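Local coordinates for protein ESSB (Geobacillus thermodenitrificans, PDB 2YNQ) that is an integral membrane component of the type VII secretion system, seen here as its extracellular domain, and probably takes part in the export of WXG100 proteins, at residues D[25-28]-D[29-33]; D[38-41]-D[42-45]; D[132-135]-D[136-140]. One frame throughout, in Å; residues are numbered along the deposited sequence.

Contact 1. Residues D[25-28]-D[29-33]; sequences SDVI and TTLED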
loop_
_atom_site.group_PDB
_atom_site.type_symbol
_atom_site.label_atom_id
_atom_site.label_comp_id
_atom_site.label_asym_id
_atom_site.label_seq_id
_atom_site.Cartn_x
_atom_site.Cartn_y
_atom_site.Cartn_z
ATOM N N SER D 25 8.200 12.719 -3.564
ATOM C CA SER D 25 8.196 12.998 -2.130
ATOM C C SER D 25 8.294 14.492 -1.897
ATOM O O SER D 25 7.571 15.059 -1.078
ATOM C CB SER D 25 9.353 12.294 -1.404
ATOM O OG SER D 25 9.418 10.911 -1.732
ATOM N N ASP D 26 9.168 15.135 -2.655
ATOM C CA ASP D 26 9.464 16.544 -2.455
ATOM C C ASP D 26 8.322 17.428 -2.941
ATOM O O ASP D 26 8.092 18.503 -2.379
ATOM C CB ASP D 26 10.784 16.896 -3.141
ATOM C CG ASP D 26 11.561 17.969 -2.405
ATOM O OD1 ASP D 26 10.971 18.671 -1.531
ATOM O OD2 ASP D 26 12.772 18.126 -2.709
ATOM N N VAL D 27 7.609 16.974 -3.976
ATOM C CA VAL D 27 6.400 17.642 -4.434
ATOM C C VAL D 27 5.382 17.649 -3.312
ATOM O O VAL D 27 4.773 18.680 -3.032
ATOM C CB VAL D 27 5.775 16.926 -5.654
ATOM C CG1 VAL D 27 4.356 17.420 -5.910
ATOM C CG2 VAL D 27 6.645 17.099 -6.888
ATOM N N ILE D 28 5.228 16.489 -2.670
ATOM C CA ILE D 28 4.279 16.276 -1.586
ATOM C C ILE D 28 4.549 17.199 -0.406
ATOM O O ILE D 28 3.640 17.889 0.015
ATOM C CB ILE D 28 4.223 14.779 -1.157
ATOM C CG1 ILE D 28 3.454 13.981 -2.216
ATOM C CG2 ILE D 28 3.587 14.591 0.246
ATOM C CD1 ILE D 28 3.735 12.474 -2.215
ATOM N N THR D 29 5.788 17.249 0.094
ATOM C CA THR D 29 6.087 18.143 1.206
ATOM C C THR D 29 6.029 19.625 0.835
ATOM O O THR D 29 5.682 20.467 1.666
ATOM C CB THR D 29 7.414 17.807 1.923
ATOM O OG1 THR D 29 8.470 17.842 0.986
ATOM C CG2 THR D 29 7.355 16.412 2.540
ATOM N N THR D 30 6.315 19.948 -0.418
ATOM C CA THR D 30 6.167 21.334 -0.879
ATOM C C THR D 30 4.723 21.816 -0.754
ATOM O O THR D 30 4.473 22.970 -0.421
ATOM C CB THR D 30 6.676 21.491 -2.325
ATOM O OG1 THR D 30 8.081 21.241 -2.330
ATOM C CG2 THR D 30 6.417 22.899 -2.877
ATOM N N LEU D 31 3.783 20.906 -0.977
ATOM C CA LEU D 31 2.400 21.284 -1.115
ATOM C C LEU D 31 1.558 20.926 0.082
ATOM O O LEU D 31 0.361 21.181 0.078
ATOM C CB LEU D 31 1.815 20.665 -2.373
ATOM C CG LEU D 31 2.345 21.276 -3.658
ATOM C CD1 LEU D 31 1.756 20.585 -4.863
ATOM C CD2 LEU D 31 2.100 22.805 -3.706
ATOM N N GLU D 32 2.176 20.370 1.124
ATOM C CA GLU D 32 1.424 19.781 2.224
ATOM C C GLU D 32 0.530 20.761 2.996
ATOM O O GLU D 32 -0.530 20.370 3.469
ATOM C CB GLU D 32 2.355 19.021 3.160
ATOM C CG GLU D 32 3.260 19.907 3.985
ATOM C CD GLU D 32 4.385 19.144 4.684
ATOM O OE1 GLU D 32 4.379 17.881 4.654
ATOM O OE2 GLU D 32 5.278 19.831 5.248
ATOM N N ASP D 33 0.929 22.026 3.110
ATOM C CA ASP D 33 0.120 23.001 3.846
ATOM C C ASP D 33 -1.001 23.616 3.025
ATOM O O ASP D 33 -1.681 24.533 3.494
ATOM C CB ASP D 33 0.995 24.119 4.405
ATOM C CG ASP D 33 1.994 23.619 5.433
ATOM O OD1 ASP D 33 1.679 22.647 6.153
ATOM O OD2 ASP D 33 3.104 24.199 5.517
HETATM O O HOH W 1 9.552 20.651 0.567
#

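Contact 2. Residues D[38-41]-D[42-45]; sequences DMPY and VIQY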
loop_
_atom_site.group_PDB
_atom_site.type_symbol
_atom_site.label_atom_id
_atom_site.label_comp_id
_atom_site.label_asym_id
_atom_site.label_seq_id
_atom_site.Cartn_x
_atom_site.Cartn_y
_atom_site.Cartn_z
ATOM N N ASP D 38 -8.388 24.138 -4.052
ATOM C CA ASP D 38 -8.143 25.430 -4.677
ATOM C C ASP D 38 -6.946 25.468 -5.635
ATOM O O ASP D 38 -6.644 26.510 -6.216
ATOM C CB ASP D 38 -8.018 26.555 -3.642
ATOM C CG ASP D 38 -8.529 27.880 -4.195
ATOM O OD1 ASP D 38 -9.715 27.886 -4.625
ATOM O OD2 ASP D 38 -7.752 28.883 -4.246
ATOM N N MET D 39 -6.269 24.342 -5.797
ATOM C CA MET D 39 -5.117 24.285 -6.668
ATOM C C MET D 39 -5.511 24.375 -8.138
ATOM O O MET D 39 -6.558 23.860 -8.530
ATOM C CB MET D 39 -4.367 22.986 -6.416
ATOM C CG MET D 39 -3.474 23.034 -5.213
ATOM S SD MET D 39 -2.822 21.412 -4.813
ATOM C CE MET D 39 -2.008 21.795 -3.258
ATOM N N PRO D 40 -4.674 25.012 -8.967
ATOM C CA PRO D 40 -4.900 24.883 -10.396
ATOM C C PRO D 40 -4.819 23.413 -10.819
ATOM O O PRO D 40 -4.085 22.604 -10.217
ATOM C CB PRO D 40 -3.738 25.667 -10.995
ATOM C CG PRO D 40 -3.392 26.659 -9.923
ATOM C CD PRO D 40 -3.522 25.874 -8.675
ATOM N N TYR D 41 -5.570 23.081 -11.855
ATOM C CA TYR D 41 -5.706 21.719 -12.335
ATOM C C TYR D 41 -4.355 21.037 -12.612
ATOM O O TYR D 41 -4.135 19.891 -12.211
ATOM C CB TYR D 41 -6.649 21.725 -13.545
ATOM C CG TYR D 41 -6.862 20.386 -14.206
ATOM C CD1 TYR D 41 -7.624 19.389 -13.588
ATOM C CD2 TYR D 41 -6.309 20.115 -15.454
ATOM C CE1 TYR D 41 -7.821 18.164 -14.198
ATOM C CE2 TYR D 41 -6.507 18.886 -16.067
ATOM C CZ TYR D 41 -7.256 17.919 -15.436
ATOM O OH TYR D 41 -7.445 16.706 -16.050
ATOM N N VAL D 42 -3.412 21.748 -13.222
ATOM C CA VAL D 42 -2.092 21.169 -13.450
ATOM C C VAL D 42 -1.392 20.840 -12.124
ATOM O O VAL D 42 -0.635 19.871 -12.046
ATOM C CB VAL D 42 -1.207 22.075 -14.373
ATOM C CG1 VAL D 42 -0.924 23.451 -13.745
ATOM C CG2 VAL D 42 0.100 21.370 -14.780
ATOM N N ILE D 43 -1.639 21.633 -11.079
ATOM C CA ILE D 43 -0.988 21.399 -9.790
ATOM C C ILE D 43 -1.677 20.219 -9.073
ATOM O O ILE D 43 -1.010 19.341 -8.524
ATOM C CB ILE D 43 -0.946 22.686 -8.908
ATOM C CG1 ILE D 43 -0.267 23.866 -9.648
ATOM C CG2 ILE D 43 -0.332 22.406 -7.547
ATOM C CD1 ILE D 43 1.173 23.641 -10.140
ATOM N N GLN D 44 -3.007 20.179 -9.113
ATOM C CA GLN D 44 -3.713 18.983 -8.688
ATOM C C GLN D 44 -3.135 17.727 -9.366
ATOM O O GLN D 44 -2.971 16.691 -8.717
ATOM C CB GLN D 44 -5.215 19.107 -8.970
ATOM C CG GLN D 44 -5.941 20.147 -8.120
ATOM C CD GLN D 44 -7.370 20.340 -8.585
ATOM O OE1 GLN D 44 -7.674 20.150 -9.764
ATOM N NE2 GLN D 44 -8.254 20.726 -7.668
ATOM N N TYR D 45 -2.818 17.841 -10.662
ATOM C CA TYR D 45 -2.251 16.744 -11.447
ATOM C C TYR D 45 -0.912 16.298 -10.893
ATOM O O TYR D 45 -0.670 15.096 -10.729
ATOM C CB TYR D 45 -2.079 17.154 -12.919
ATOM C CG TYR D 45 -1.261 16.173 -13.735
ATOM C CD1 TYR D 45 -1.770 14.919 -14.051
ATOM C CD2 TYR D 45 0.032 16.492 -14.176
ATOM C CE1 TYR D 45 -1.014 14.001 -14.787
ATOM C CE2 TYR D 45 0.801 15.585 -14.915
ATOM C CZ TYR D 45 0.273 14.335 -15.224
ATOM O OH TYR D 45 0.999 13.396 -15.957
#

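Contact 3. Residues D[132-135]-D[136-140]; sequences DEID and QEIKE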
loop_
_atom_site.group_PDB
_atom_site.type_symbol
_atom_site.label_atom_id
_atom_site.label_comp_id
_atom_site.label_asym_id
_atom_site.label_seq_id
_atom_site.Cartn_x
_atom_site.Cartn_y
_atom_site.Cartn_z
ATOM N N ASP D 132 -16.708 -4.245 11.945
ATOM C CA ASP D 132 -17.663 -5.225 11.448
ATOM C C ASP D 132 -18.602 -4.613 10.414
ATOM O O ASP D 132 -18.823 -5.203 9.351
ATOM C CB ASP D 132 -18.438 -5.866 12.611
ATOM C CG ASP D 132 -17.568 -6.802 13.451
ATOM O OD1 ASP D 132 -16.529 -7.281 12.943
ATOM O OD2 ASP D 132 -17.924 -7.065 14.622
ATOM N N GLU D 133 -19.131 -3.429 10.714
ATOM C CA GLU D 133 -19.889 -2.671 9.720
ATOM C C GLU D 133 -19.091 -2.498 8.417
ATOM O O GLU D 133 -19.649 -2.614 7.319
ATOM C CB GLU D 133 -20.277 -1.290 10.246
ATOM C CG GLU D 133 -21.217 -1.262 11.450
ATOM C CD GLU D 133 -21.546 0.163 11.906
ATOM O OE1 GLU D 133 -21.284 1.133 11.142
ATOM O OE2 GLU D 133 -22.069 0.310 13.036
ATOM N N ILE D 134 -17.791 -2.226 8.536
ATOM C CA ILE D 134 -16.964 -1.913 7.360
ATOM C C ILE D 134 -16.723 -3.143 6.523
ATOM O O ILE D 134 -16.867 -3.116 5.309
ATOM C CB ILE D 134 -15.615 -1.224 7.751
ATOM C CG1 ILE D 134 -15.859 0.242 8.104
ATOM C CG2 ILE D 134 -14.599 -1.310 6.623
ATOM C CD1 ILE D 134 -14.794 0.837 8.984
ATOM N N ASP D 135 -16.365 -4.227 7.193
ATOM C CA ASP D 135 -16.093 -5.481 6.523
ATOM C C ASP D 135 -17.318 -6.015 5.796
ATOM O O ASP D 135 -17.203 -6.615 4.726
ATOM C CB ASP D 135 -15.564 -6.492 7.533
ATOM C CG ASP D 135 -14.136 -6.208 7.926
ATOM O OD1 ASP D 135 -13.292 -5.999 7.017
ATOM O OD2 ASP D 135 -13.857 -6.206 9.138
ATOM N N GLN D 136 -18.485 -5.773 6.380
ATOM C CA GLN D 136 -19.751 -6.154 5.774
ATOM C C GLN D 136 -20.004 -5.350 4.498
ATOM O O GLN D 136 -20.388 -5.908 3.466
ATOM C CB GLN D 136 -20.892 -6.025 6.809
ATOM C CG GLN D 136 -22.289 -6.470 6.334
ATOM C CD GLN D 136 -22.290 -7.804 5.584
ATOM O OE1 GLN D 136 -22.444 -7.838 4.353
ATOM N NE2 GLN D 136 -22.106 -8.904 6.322
ATOM N N GLU D 137 -19.752 -4.045 4.552
ATOM C CA GLU D 137 -19.833 -3.212 3.347
ATOM C C GLU D 137 -18.825 -3.605 2.263
ATOM O O GLU D 137 -19.158 -3.665 1.071
ATOM C CB GLU D 137 -19.681 -1.744 3.688
ATOM C CG GLU D 137 -19.986 -0.866 2.520
ATOM C CD GLU D 137 -20.140 0.579 2.897
ATOM O OE1 GLU D 137 -19.855 0.928 4.067
ATOM O OE2 GLU D 137 -20.555 1.363 2.014
ATOM N N ILE D 138 -17.595 -3.882 2.678
ATOM C CA ILE D 138 -16.570 -4.318 1.737
ATOM C C ILE D 138 -17.015 -5.617 1.073
ATOM O O ILE D 138 -16.999 -5.722 -0.152
ATOM C CB ILE D 138 -15.189 -4.486 2.423
ATOM C CG1 ILE D 138 -14.556 -3.109 2.662
ATOM C CG2 ILE D 138 -14.267 -5.385 1.582
ATOM C CD1 ILE D 138 -13.487 -3.096 3.729
ATOM N N LYS D 139 -17.445 -6.584 1.882
ATOM C CA LYS D 139 -17.874 -7.874 1.345
ATOM C C LYS D 139 -19.059 -7.729 0.392
ATOM O O LYS D 139 -19.105 -8.381 -0.650
ATOM C CB LYS D 139 -18.167 -8.889 2.451
ATOM C CG LYS D 139 -18.016 -10.310 1.950
ATOM C CD LYS D 139 -18.125 -11.366 3.040
ATOM C CE LYS D 139 -17.819 -12.730 2.433
ATOM N NZ LYS D 139 -17.999 -13.819 3.424
ATOM N N GLU D 140 -19.985 -6.838 0.731
ATOM C CA GLU D 140 -21.094 -6.525 -0.158
ATOM C C GLU D 140 -20.616 -6.063 -1.550
ATOM O O GLU D 140 -21.083 -6.592 -2.568
ATOM C CB GLU D 140 -22.056 -5.517 0.499
ATOM C CG GLU D 140 -23.483 -5.577 -0.045
ATOM C CD GLU D 140 -23.968 -7.018 -0.247
ATOM O OE1 GLU D 140 -24.044 -7.763 0.760
ATOM O OE2 GLU D 140 -24.262 -7.417 -1.407
#

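Contact 1. Residues D[25-28]-D[29-33]
The carbonyl oxygen Asp26 O takes two hydrogen bonds from Thr30, one turn further along helix 24-31. Thr30 OG1 lies 2.7 Å from Asp26 O, and Thr30 N makes the ordinary helical bond to the same Asp26 O at 3.0 Å. The two donors arrive from opposite faces of the carbonyl plane, the hydroxyl tilted 27° from it. This is the common side-chain-to-backbone hydrogen bond of a helical threonine, in which the hydroxyl folds onto the carbonyl four residues earlier. The first torsion explains the reach: OG1 stands beside the backbone N and anti to the carbonyl carbon (chi1 -65°). Gln14 of helix 7-19 adds a weak hydrogen bond to this hydroxyl. A valine in place of Thr30 would probably leave Asp26 O with the backbone amide as its main donor and Gln14 without this mate.

Leu31 N bonds to Ile28 O at 3.2 Å, three residues back, from well above the carbonyl plane, whereas its bond to Val27 O is weak. On the buried side Val27 CG1 meets Leu31 CD1 at 4.2 Å, and both residues pack on the neighbouring helices 7-19 and 41-53. The start of the segment faces a subunit interface, because Ser25 OG is hydrogen-bonded to Asp135 and Arg113 of the second subunit. On the polar side a water bridges the side chains of Asp26 and Thr29: it donates to Asp26 OD1 at 3.2 Å and lies 3.0 Å from Thr29 OG1.

Contact 2. Residues D[38-41]-D[42-45]
Gln44 folds back over the start of its own helix, touching Met39 and Tyr41. Pro40 occupies the N-cap position of helix 41-53, and its carbonyl begins the helical bonding: Gln44 N reaches Pro40 O at 2.9 Å with an N-H...O angle of 166°, nearly along the C=O axis, while the bond from Ile43 N to Pro40 O is weak. With CG beside the backbone N (chi1 -68°) and the chain extended beyond it, the glutamine side chain runs back toward the cap. Its CG rests on Met39 CB at 3.7 Å. Gln44 OE1 lies at the edge of the Tyr41 ring, near its plane, 3.9 Å from Tyr41 CD1, and the ring and amide planes are 75° apart, so the groups do not stack. The tyrosine hydroxyl is held by Thr73 O, which anchors the far end of the ring.

Met39 covers a different flank. Its extended chain crosses Ile43 at about a right angle, Met39 SD lying 3.8 Å from Ile43 CG2. Beside it, Pro40 CD and Ile43 CG1 come within 3.9 Å, the two side chains pointing the same way. Tyr12 of helix 7-19 and Leu31 of helix 24-31 continue this apolar surface.

The chemistry therefore divides the helix start in two. Sulfur and aliphatic groups pack toward the adjoining helices, while the buried Gln44 amide obtains polar partners through NE2, bonded to Pro36 O and Glu75 OE2, and so ties the first turn of the helix to the loop before it and to helix 75-85.

Contact 3. Residues D[132-135]-D[136-140]
Ile134 and Ile138 touch one turn apart on helix 124-152, Ile134 CG2 lying 3.6 Å from Ile138 CD1. Both adopt almost the same conformation, with CG1 anti to the carbonyl carbon and chi1 at -77° and -76° respectively. The shared torsions make the contact unsymmetrical: the short branch of Ile134 meets the end of the long branch of Ile138. That long branch also passes over the backbone, Ile138 CG1 standing 3.5 Å from Ile134 O, the carbonyl that accepts Ile138 N at 2.8 Å.

The polar side chains diverge. Glu137, with CG anti to its amide nitrogen and the chain extended beyond, carries its carboxylate to a salt bridge with Arg97. Asp135 takes a different first torsion, CG lying beside the backbone N, and makes a long, weak ion pair with Arg113. Lys139 is stretched out along its whole length, and its part in the contact is through CB, 3.4 Å from Asp135 O.

Ile138 and Glu137 pack on Leu109, and Ile134 on Tyr112. With Asp132, Glu133, Gln136 and Lys139 exposed, the isoleucine pair is part of the buried face of an amphipathic helix packed against helix 102-118.

How the contacts relate
From the N terminus the three contacts come in series; none nests in or crosses another, and each closes only a turn or so of chain. Contact 1 lies on helix 24-31 and contact 2 at the start of the next helix, 41-53. Their centres are 13 Å apart and they touch directly: Leu31 CD1 packs on Ile43 CG2 at 3.9 Å, joining the two successive helices. Contact 3 sits on the long last helix, across the chain's centre and about 34 Å from either of the others between centres. In the dimer, contact 1 meets the second subunit's own copy of the 132-140 region, whereas in this chain no other subunit touches contact 3.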